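Lmo1076 protein (Listeria monocytogenes serovar 1/2a, PDB 5JQC) is a putative secreted autolysin, probably an amidase acting on the bacterial cell wall, represented here by its part with three GW (Gly-Trp) dipeptide domains. Local coordinates at residues I194-G205 and V251-F259; H177-Q185 and K232-T240. All coordinates share one frame; numbering follows the deposited sequence.

Contact 1 lies within the third, SH3-related GW domain; contact 2 sits at the junction where the linker from the second enters it. Contact 1 fastens the segment after strand 184-194 to strand 249-255 and the C-terminal residues. Their centres are 15 Å apart and their segments alternate along the chain. W253 of contact 1 joins them: its CZ3 packs 3.6 Å from A234 CB, and its CH2 lies 3.7 Å from K232 CB, both in contact 2. Y256 N and T240 O, 2.8 Å apart, form a probable backbone hydrogen bond. Bound PEG lies about 3 Å from the R238 side chain (contact 2) and about 7 Å from that of Y203 (contact 1).

Contact 1. Residues I194-G205 and V251-F259; sequences ILNADKHGVYSG and VGWMDYRAF
M254, a selenomethionine on strand 249-255 of the SH3-like GW domain, runs its side chain along G201 and V202. CB lies 3.8 Å from G201 O; CG comes within 3.3 Å of the same oxygen and also meets H200 CB. SE packs against V202 CG2 and A197 CB, and CE ends 3.6 Å from I194 CD1, the two side chains meeting tip to tip. CG stands opposite the backbone N (chi1 -169°), and the bend at chi3 (56°) turns CE toward the isoleucine. One side chain thus touches I194, A197, H200, G201 and V202.

Y203 and W253 form a single antiparallel hydrogen-bonded pair: Y203 N donates to W253 O at 2.9 Å and W253 N to Y203 O at 2.7 Å. The indole continues past this pair, with Y203 O and S204 O at its edge and CD1 3.3 Å from G205 C.

At the other end A258 CB touches A197 CB, while H200 CD2 lies 3.6 Å from D255 CB, with the imidazole and carboxylate planes 11° apart. H200 ND1 is buried without a polar partner. D255 OD1 closes an Asx turn by accepting from R257 N, and R257 NE reaches that oxygen in a salt bridge, at 2.8 Å, from the opposite face of the carboxylate plane.

Contact 2. Residues H177-Q185 and K232-T240; sequences HVYDKIQSQ and KQAKTARGT
The carboxylate of D180 and the guanidinium of R238 meet edge to edge, their planes only 20° apart. R238 NH1 alone forms the salt bridge, 2.9 Å from D180 OD1, and donates to the syn lone pair of OD2 at 3.2 Å, 11° out of the guanidinium plane. R238 CD also lies 3.3 Å from D180 OD2. The Q183 amide sets OE1 beside T236 C and A237 N, at 3.5 Å from each, with NE2 4.0 Å from A237 CB.

Beyond the linker, strands 184-194 and 226-236 of the GW domain's antiparallel sheet begin to pair. Q183 and S184 both face K235, a classic beta bulge: Q183 N donates to K235 O at 2.9 Å, and K235 N to S184 O at 3.0 Å. Next along, Q185 and A234 make a non-hydrogen-bonded pair, with Q185 CG near A234 CB. With chi1 at -174° placing CG away from the backbone N, the extended Q185 chain brings OE1 to K232 CD; K232 NZ hydrogen-bonds Q243 OE1. T236 CG2 packs 3.4 Å from K181 O, and a water accepting from A237 N donates to that same carbonyl.

Contact 1. Residues I194-G205 and V251-F259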
loop_
_atom_site.group_PDB
_atom_site.type_symbol
_atom_site.label_atom_id
_atom_site.label_comp_id
_atom_site.label_asym_id
_atom_site.label_seq_id
_atom_site.Cartn_x
_atom_site.Cartn_y
_atom_site.Cartn_z
ATOM N N ILE A 194 14.331 41.246 -6.629
ATOM C CA ILE A 194 15.051 39.987 -6.773
ATOM C C ILE A 194 16.543 40.274 -6.878
ATOM O O ILE A 194 16.974 41.131 -7.661
ATOM C CB ILE A 194 14.549 39.214 -8.003
ATOM C CG1 ILE A 194 13.111 38.738 -7.796
ATOM C CG2 ILE A 194 15.459 38.038 -8.307
ATOM C CD1 ILE A 194 12.537 38.074 -9.022
ATOM N N LEU A 195 17.338 39.558 -6.088
ATOM C CA LEU A 195 18.790 39.666 -6.126
ATOM C C LEU A 195 19.374 38.264 -6.034
ATOM O O LEU A 195 19.014 37.501 -5.129
ATOM C CB LEU A 195 19.315 40.568 -4.996
ATOM C CG LEU A 195 18.959 42.068 -5.017
ATOM C CD1 LEU A 195 19.362 42.761 -3.711
ATOM C CD2 LEU A 195 19.578 42.789 -6.221
ATOM N N ASN A 196 20.252 37.931 -6.982
ATOM C CA ASN A 196 20.918 36.625 -7.110
ATOM C C ASN A 196 19.921 35.470 -6.950
ATOM O O ASN A 196 19.871 34.766 -5.938
ATOM C CB ASN A 196 22.094 36.494 -6.129
ATOM C CG ASN A 196 23.443 36.271 -6.837
ATOM O OD1 ASN A 196 23.497 35.773 -7.964
ATOM N ND2 ASN A 196 24.535 36.638 -6.165
ATOM N N ALA A 197 19.128 35.298 -8.009
ATOM C CA ALA A 197 18.167 34.208 -8.118
ATOM C C ALA A 197 18.599 33.152 -9.133
ATOM O O ALA A 197 17.785 32.305 -9.518
ATOM C CB ALA A 197 16.791 34.753 -8.489
ATOM N N ASP A 198 19.858 33.200 -9.587
ATOM C CA ASP A 198 20.343 32.210 -10.549
ATOM C C ASP A 198 20.210 30.796 -9.998
ATOM O O ASP A 198 19.835 29.869 -10.728
ATOM C CB ASP A 198 21.803 32.493 -10.918
ATOM C CG ASP A 198 22.069 33.959 -11.225
ATOM O OD1 ASP A 198 21.639 34.828 -10.435
ATOM O OD2 ASP A 198 22.717 34.240 -12.258
ATOM N N LYS A 199 20.495 30.619 -8.700
ATOM C CA LYS A 199 20.477 29.313 -8.051
ATOM C C LYS A 199 19.086 28.699 -7.973
ATOM O O LYS A 199 18.980 27.486 -7.746
ATOM C CB LYS A 199 21.077 29.410 -6.632
ATOM C CG LYS A 199 20.710 30.667 -5.808
ATOM C CD LYS A 199 21.005 30.496 -4.288
ATOM C CE LYS A 199 22.488 30.291 -3.947
ATOM N NZ LYS A 199 23.304 31.552 -3.717
ATOM N N HIS A 200 18.030 29.490 -8.153
ATOM C CA HIS A 200 16.661 29.026 -8.004
ATOM C C HIS A 200 15.951 29.001 -9.350
ATOM O O HIS A 200 16.388 29.605 -10.331
ATOM C CB HIS A 200 15.908 29.911 -7.016
ATOM C CG HIS A 200 16.599 30.051 -5.699
ATOM N ND1 HIS A 200 17.396 31.133 -5.393
ATOM C CD2 HIS A 200 16.626 29.241 -4.617
ATOM C CE1 HIS A 200 17.862 30.994 -4.165
ATOM N NE2 HIS A 200 17.419 29.850 -3.676
ATOM N N GLY A 201 14.840 28.276 -9.386
ATOM C CA GLY A 201 14.012 28.244 -10.575
ATOM C C GLY A 201 12.607 28.812 -10.396
ATOM O O GLY A 201 12.096 28.948 -9.278
ATOM N N VAL A 202 11.978 29.133 -11.520
ATOM C CA VAL A 202 10.608 29.622 -11.585
ATOM C C VAL A 202 9.724 28.466 -12.040
ATOM O O VAL A 202 9.993 27.849 -13.078
ATOM C CB VAL A 202 10.498 30.813 -12.559
ATOM C CG1 VAL A 202 9.062 31.305 -12.672
ATOM C CG2 VAL A 202 11.440 31.946 -12.151
ATOM N N TYR A 203 8.671 28.178 -11.275
ATOM C CA TYR A 203 7.754 27.084 -11.560
ATOM C C TYR A 203 6.340 27.594 -11.818
ATOM O O TYR A 203 5.916 28.624 -11.273
ATOM C CB TYR A 203 7.759 26.102 -10.411
ATOM C CG TYR A 203 9.150 25.584 -10.165
ATOM C CD1 TYR A 203 10.016 26.256 -9.309
ATOM C CD2 TYR A 203 9.622 24.454 -10.833
ATOM C CE1 TYR A 203 11.303 25.798 -9.098
ATOM C CE2 TYR A 203 10.922 23.986 -10.633
ATOM C CZ TYR A 203 11.753 24.667 -9.770
ATOM O OH TYR A 203 13.032 24.225 -9.575
ATOM N N SER A 204 5.606 26.861 -12.660
ATOM C CA SER A 204 4.222 27.238 -12.951
ATOM C C SER A 204 3.292 27.050 -11.746
ATOM O O SER A 204 2.289 27.767 -11.620
ATOM C CB SER A 204 3.703 26.437 -14.138
ATOM O OG SER A 204 3.523 25.089 -13.786
ATOM N N GLY A 205 3.577 26.072 -10.882
ATOM C CA GLY A 205 2.850 25.898 -9.637
ATOM C C GLY A 205 3.810 25.845 -8.459
ATOM O O GLY A 205 5.027 25.943 -8.625
ATOM N N VAL A 251 4.297 35.825 -13.237
ATOM C CA VAL A 251 5.394 35.061 -13.818
ATOM C C VAL A 251 5.266 33.593 -13.426
ATOM O O VAL A 251 5.084 32.712 -14.277
ATOM C CB VAL A 251 6.737 35.655 -13.363
ATOM C CG1 VAL A 251 7.891 34.864 -13.917
ATOM C CG2 VAL A 251 6.821 37.123 -13.776
ATOM N N GLY A 252 5.345 33.328 -12.127
ATOM C CA GLY A 252 5.342 31.966 -11.628
ATOM C C GLY A 252 5.699 31.963 -10.155
ATOM O O GLY A 252 5.592 32.991 -9.480
ATOM N N TRP A 253 6.130 30.801 -9.665
ATOM C CA TRP A 253 6.496 30.635 -8.262
ATOM C C TRP A 253 8.010 30.501 -8.115
ATOM O O TRP A 253 8.681 29.901 -8.958
ATOM C CB TRP A 253 5.824 29.402 -7.663
ATOM C CG TRP A 253 4.321 29.448 -7.553
ATOM C CD1 TRP A 253 3.412 29.152 -8.536
ATOM C CD2 TRP A 253 3.554 29.736 -6.369
ATOM N NE1 TRP A 253 2.128 29.265 -8.038
ATOM C CE2 TRP A 253 2.191 29.620 -6.711
ATOM C CE3 TRP A 253 3.892 30.096 -5.057
ATOM C CZ2 TRP A 253 1.160 29.866 -5.784
ATOM C CZ3 TRP A 253 2.870 30.334 -4.143
ATOM C CH2 TRP A 253 1.525 30.209 -4.508
HETATM N N MSE A 254 8.550 31.046 -7.028
HETATM C CA MSE A 254 9.985 30.886 -6.786
HETATM C C MSE A 254 10.303 30.871 -5.311
HETATM O O MSE A 254 9.604 31.497 -4.515
HETATM C CB MSE A 254 10.787 31.994 -7.476
HETATM C CG MSE A 254 12.296 31.750 -7.493
HETATM SE SE MSE A 254 13.140 32.839 -8.866
HETATM C CE MSE A 254 12.500 34.576 -8.253
ATOM N N ASP A 255 11.356 30.134 -4.965
ATOM C CA ASP A 255 11.804 30.034 -3.586
ATOM C C ASP A 255 11.935 31.417 -2.963
ATOM O O ASP A 255 12.375 32.367 -3.615
ATOM C CB ASP A 255 13.145 29.303 -3.533
ATOM C CG ASP A 255 13.558 28.963 -2.120
ATOM O OD1 ASP A 255 14.114 29.855 -1.442
ATOM O OD2 ASP A 255 13.317 27.812 -1.686
ATOM N N TYR A 256 11.559 31.522 -1.685
ATOM C CA TYR A 256 11.499 32.833 -1.042
ATOM C C TYR A 256 12.880 33.469 -0.898
ATOM O O TYR A 256 12.986 34.701 -0.810
ATOM C CB TYR A 256 10.834 32.731 0.332
ATOM C CG TYR A 256 11.784 32.244 1.386
ATOM C CD1 TYR A 256 12.093 30.897 1.484
ATOM C CD2 TYR A 256 12.387 33.130 2.274
ATOM C CE1 TYR A 256 12.971 30.435 2.444
ATOM C CE2 TYR A 256 13.270 32.682 3.241
ATOM C CZ TYR A 256 13.558 31.326 3.322
ATOM O OH TYR A 256 14.438 30.850 4.275
ATOM N N ARG A 257 13.945 32.666 -0.860
ATOM C CA ARG A 257 15.279 33.235 -0.699
ATOM C C ARG A 257 15.716 34.049 -1.911
ATOM O O ARG A 257 16.623 34.879 -1.788
ATOM C CB ARG A 257 16.294 32.128 -0.406
ATOM C CG ARG A 257 16.052 31.433 0.924
ATOM C CD ARG A 257 16.813 30.123 1.009
ATOM N NE ARG A 257 16.478 29.185 -0.069
ATOM C CZ ARG A 257 16.815 27.893 -0.076
ATOM N NH1 ARG A 257 17.493 27.376 0.942
ATOM N NH2 ARG A 257 16.473 27.110 -1.096
ATOM N N ALA A 258 15.086 33.851 -3.070
ATOM C CA ALA A 258 15.429 34.644 -4.243
ATOM C C ALA A 258 15.043 36.114 -4.098
ATOM O O ALA A 258 15.491 36.935 -4.909
ATOM C CB ALA A 258 14.766 34.052 -5.490
ATOM N N PHE A 259 14.245 36.457 -3.086
ATOM C CA PHE A 259 13.710 37.806 -2.894
ATOM C C PHE A 259 14.412 38.516 -1.733
ATOM O O PHE A 259 13.771 39.139 -0.882
ATOM C CB PHE A 259 12.191 37.749 -2.644
ATOM C CG PHE A 259 11.410 37.065 -3.746
ATOM C CD1 PHE A 259 11.243 35.690 -3.752
ATOM C CD2 PHE A 259 10.841 37.798 -4.777
ATOM C CE1 PHE A 259 10.536 35.058 -4.772
ATOM C CE2 PHE A 259 10.127 37.170 -5.788
ATOM C CZ PHE A 259 9.975 35.802 -5.783
#

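Contact 2. Residues H177-Q185 and K232-T240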
loop_
_atom_site.group_PDB
_atom_site.type_symbol
_atom_site.label_atom_id
_atom_site.label_comp_id
_atom_site.label_asym_id
_atom_site.label_seq_id
_atom_site.Cartn_x
_atom_site.Cartn_y
_atom_site.Cartn_z
ATOM N N HIS A 177 6.198 8.669 -7.715
ATOM C CA HIS A 177 6.762 9.942 -7.275
ATOM C C HIS A 177 5.638 10.689 -6.568
ATOM O O HIS A 177 4.697 11.161 -7.217
ATOM C CB HIS A 177 7.297 10.757 -8.446
ATOM C CG HIS A 177 7.790 12.115 -8.053
ATOM N ND1 HIS A 177 9.116 12.375 -7.778
ATOM C CD2 HIS A 177 7.133 13.286 -7.860
ATOM C CE1 HIS A 177 9.258 13.649 -7.453
ATOM N NE2 HIS A 177 8.070 14.222 -7.494
ATOM N N VAL A 178 5.734 10.815 -5.250
ATOM C CA VAL A 178 4.655 11.433 -4.486
ATOM C C VAL A 178 4.835 12.944 -4.470
ATOM O O VAL A 178 5.928 13.452 -4.169
ATOM C CB VAL A 178 4.604 10.875 -3.059
ATOM C CG1 VAL A 178 3.352 11.389 -2.346
ATOM C CG2 VAL A 178 4.627 9.345 -3.090
ATOM N N TYR A 179 3.760 13.668 -4.794
ATOM C CA TYR A 179 3.780 15.119 -4.711
ATOM C C TYR A 179 3.710 15.557 -3.258
ATOM O O TYR A 179 3.011 14.943 -2.446
ATOM C CB TYR A 179 2.615 15.731 -5.492
ATOM C CG TYR A 179 2.617 15.333 -6.959
ATOM C CD1 TYR A 179 3.711 15.589 -7.761
ATOM C CD2 TYR A 179 1.510 14.718 -7.533
ATOM C CE1 TYR A 179 3.708 15.241 -9.087
ATOM C CE2 TYR A 179 1.495 14.362 -8.841
ATOM C CZ TYR A 179 2.594 14.623 -9.626
ATOM O OH TYR A 179 2.573 14.276 -10.956
ATOM N N ASP A 180 4.471 16.612 -2.938
ATOM C CA ASP A 180 4.321 17.323 -1.671
ATOM C C ASP A 180 2.973 18.005 -1.632
ATOM O O ASP A 180 2.553 18.612 -2.625
ATOM C CB ASP A 180 5.378 18.417 -1.504
ATOM C CG ASP A 180 6.787 17.902 -1.589
ATOM O OD1 ASP A 180 7.069 16.818 -1.027
ATOM O OD2 ASP A 180 7.615 18.622 -2.203
ATOM N N LYS A 181 2.314 17.956 -0.468
ATOM C CA LYS A 181 1.111 18.765 -0.244
ATOM C C LYS A 181 1.477 20.216 0.039
ATOM O O LYS A 181 2.542 20.511 0.602
ATOM C CB LYS A 181 0.284 18.233 0.928
ATOM C CG LYS A 181 -0.244 16.830 0.723
ATOM C CD LYS A 181 -0.937 16.363 1.988
ATOM C CE LYS A 181 -1.710 15.075 1.760
ATOM N NZ LYS A 181 -2.866 15.301 0.843
ATOM N N ILE A 182 0.589 21.126 -0.361
ATOM C CA ILE A 182 0.682 22.508 0.089
ATOM C C ILE A 182 0.162 22.538 1.526
ATOM O O ILE A 182 -1.029 22.316 1.777
ATOM C CB ILE A 182 -0.104 23.463 -0.820
ATOM C CG1 ILE A 182 0.402 23.335 -2.265
ATOM C CG2 ILE A 182 0.024 24.892 -0.318
ATOM C CD1 ILE A 182 -0.329 24.181 -3.251
ATOM N N GLN A 183 1.060 22.794 2.478
ATOM C CA GLN A 183 0.674 22.801 3.886
ATOM C C GLN A 183 -0.129 24.046 4.245
ATOM O O GLN A 183 -1.057 23.986 5.066
ATOM C CB GLN A 183 1.926 22.704 4.744
ATOM C CG GLN A 183 2.571 21.317 4.661
ATOM C CD GLN A 183 4.013 21.305 5.116
ATOM O OE1 GLN A 183 4.672 22.349 5.168
ATOM N NE2 GLN A 183 4.518 20.113 5.448
ATOM N N SER A 184 0.224 25.184 3.650
ATOM C CA SER A 184 -0.514 26.417 3.859
ATOM C C SER A 184 -0.249 27.341 2.678
ATOM O O SER A 184 0.731 27.185 1.932
ATOM C CB SER A 184 -0.123 27.096 5.181
ATOM O OG SER A 184 1.241 27.500 5.125
ATOM N N GLN A 185 -1.150 28.302 2.508
ATOM C CA GLN A 185 -1.094 29.197 1.365
ATOM C C GLN A 185 -1.982 30.405 1.656
ATOM O O GLN A 185 -3.053 30.263 2.249
ATOM C CB GLN A 185 -1.557 28.472 0.106
ATOM C CG GLN A 185 -1.414 29.262 -1.134
ATOM C CD GLN A 185 -2.144 28.602 -2.276
ATOM O OE1 GLN A 185 -2.347 29.206 -3.327
ATOM N NE2 GLN A 185 -2.561 27.354 -2.071
ATOM N N LYS A 232 1.204 35.799 -3.741
ATOM C CA LYS A 232 0.845 34.632 -2.941
ATOM C C LYS A 232 2.090 34.044 -2.303
ATOM O O LYS A 232 3.188 34.143 -2.854
ATOM C CB LYS A 232 0.162 33.531 -3.770
ATOM C CG LYS A 232 -1.210 33.891 -4.319
ATOM C CD LYS A 232 -2.097 32.654 -4.452
ATOM C CE LYS A 232 -2.319 32.239 -5.903
ATOM N NZ LYS A 232 -2.858 33.370 -6.714
ATOM N N GLN A 233 1.904 33.406 -1.153
ATOM C CA GLN A 233 2.944 32.589 -0.547
ATOM C C GLN A 233 2.387 31.212 -0.210
ATOM O O GLN A 233 1.205 31.054 0.130
ATOM C CB GLN A 233 3.524 33.230 0.715
ATOM C CG GLN A 233 2.650 33.066 1.937
ATOM C CD GLN A 233 3.280 33.649 3.178
ATOM O OE1 GLN A 233 4.498 33.861 3.237
ATOM N NE2 GLN A 233 2.456 33.921 4.178
ATOM N N ALA A 234 3.260 30.208 -0.313
ATOM C CA ALA A 234 2.900 28.820 -0.064
ATOM C C ALA A 234 4.065 28.115 0.622
ATOM O O ALA A 234 5.234 28.389 0.329
ATOM C CB ALA A 234 2.532 28.098 -1.368
ATOM N N LYS A 235 3.745 27.219 1.556
ATOM C CA LYS A 235 4.774 26.441 2.235
ATOM C C LYS A 235 4.539 24.957 1.993
ATOM O O LYS A 235 3.428 24.458 2.202
ATOM C CB LYS A 235 4.798 26.743 3.742
ATOM C CG LYS A 235 5.961 26.092 4.492
ATOM C CD LYS A 235 6.106 26.627 5.919
ATOM C CE LYS A 235 4.756 26.677 6.694
ATOM N NZ LYS A 235 4.296 25.368 7.284
ATOM N N THR A 236 5.579 24.263 1.515
ATOM C CA THR A 236 5.643 22.800 1.532
ATOM C C THR A 236 6.793 22.353 2.426
ATOM O O THR A 236 7.635 23.153 2.859
ATOM C CB THR A 236 5.848 22.197 0.139
ATOM O OG1 THR A 236 7.145 22.568 -0.349
ATOM C CG2 THR A 236 4.788 22.639 -0.825
ATOM N N ALA A 237 6.827 21.042 2.672
ATOM C CA ALA A 237 7.919 20.436 3.421
ATOM C C ALA A 237 9.292 20.859 2.898
ATOM O O ALA A 237 10.242 20.955 3.682
ATOM C CB ALA A 237 7.781 18.915 3.370
ATOM N N ARG A 238 9.410 21.148 1.604
ATOM C CA ARG A 238 10.673 21.526 0.989
ATOM C C ARG A 238 11.013 23.012 1.093
ATOM O O ARG A 238 12.171 23.373 0.847
ATOM C CB ARG A 238 10.664 21.126 -0.488
ATOM C CG ARG A 238 10.447 19.638 -0.688
ATOM C CD ARG A 238 10.906 19.144 -2.051
ATOM N NE ARG A 238 11.708 17.933 -1.930
ATOM C CZ ARG A 238 11.207 16.734 -1.645
ATOM N NH1 ARG A 238 9.893 16.562 -1.456
ATOM N NH2 ARG A 238 12.026 15.699 -1.546
ATOM N N GLY A 239 10.060 23.890 1.408
ATOM C CA GLY A 239 10.413 25.293 1.556
ATOM C C GLY A 239 9.204 26.211 1.450
ATOM O O GLY A 239 8.062 25.795 1.657
ATOM N N THR A 240 9.498 27.475 1.164
ATOM C CA THR A 240 8.485 28.505 1.014
ATOM C C THR A 240 8.653 29.180 -0.337
ATOM O O THR A 240 9.764 29.582 -0.710
ATOM C CB THR A 240 8.565 29.537 2.137
ATOM O OG1 THR A 240 8.393 28.885 3.400
ATOM C CG2 THR A 240 7.482 30.569 1.967
HETATM O O HOH W 1 4.635 19.210 1.861
#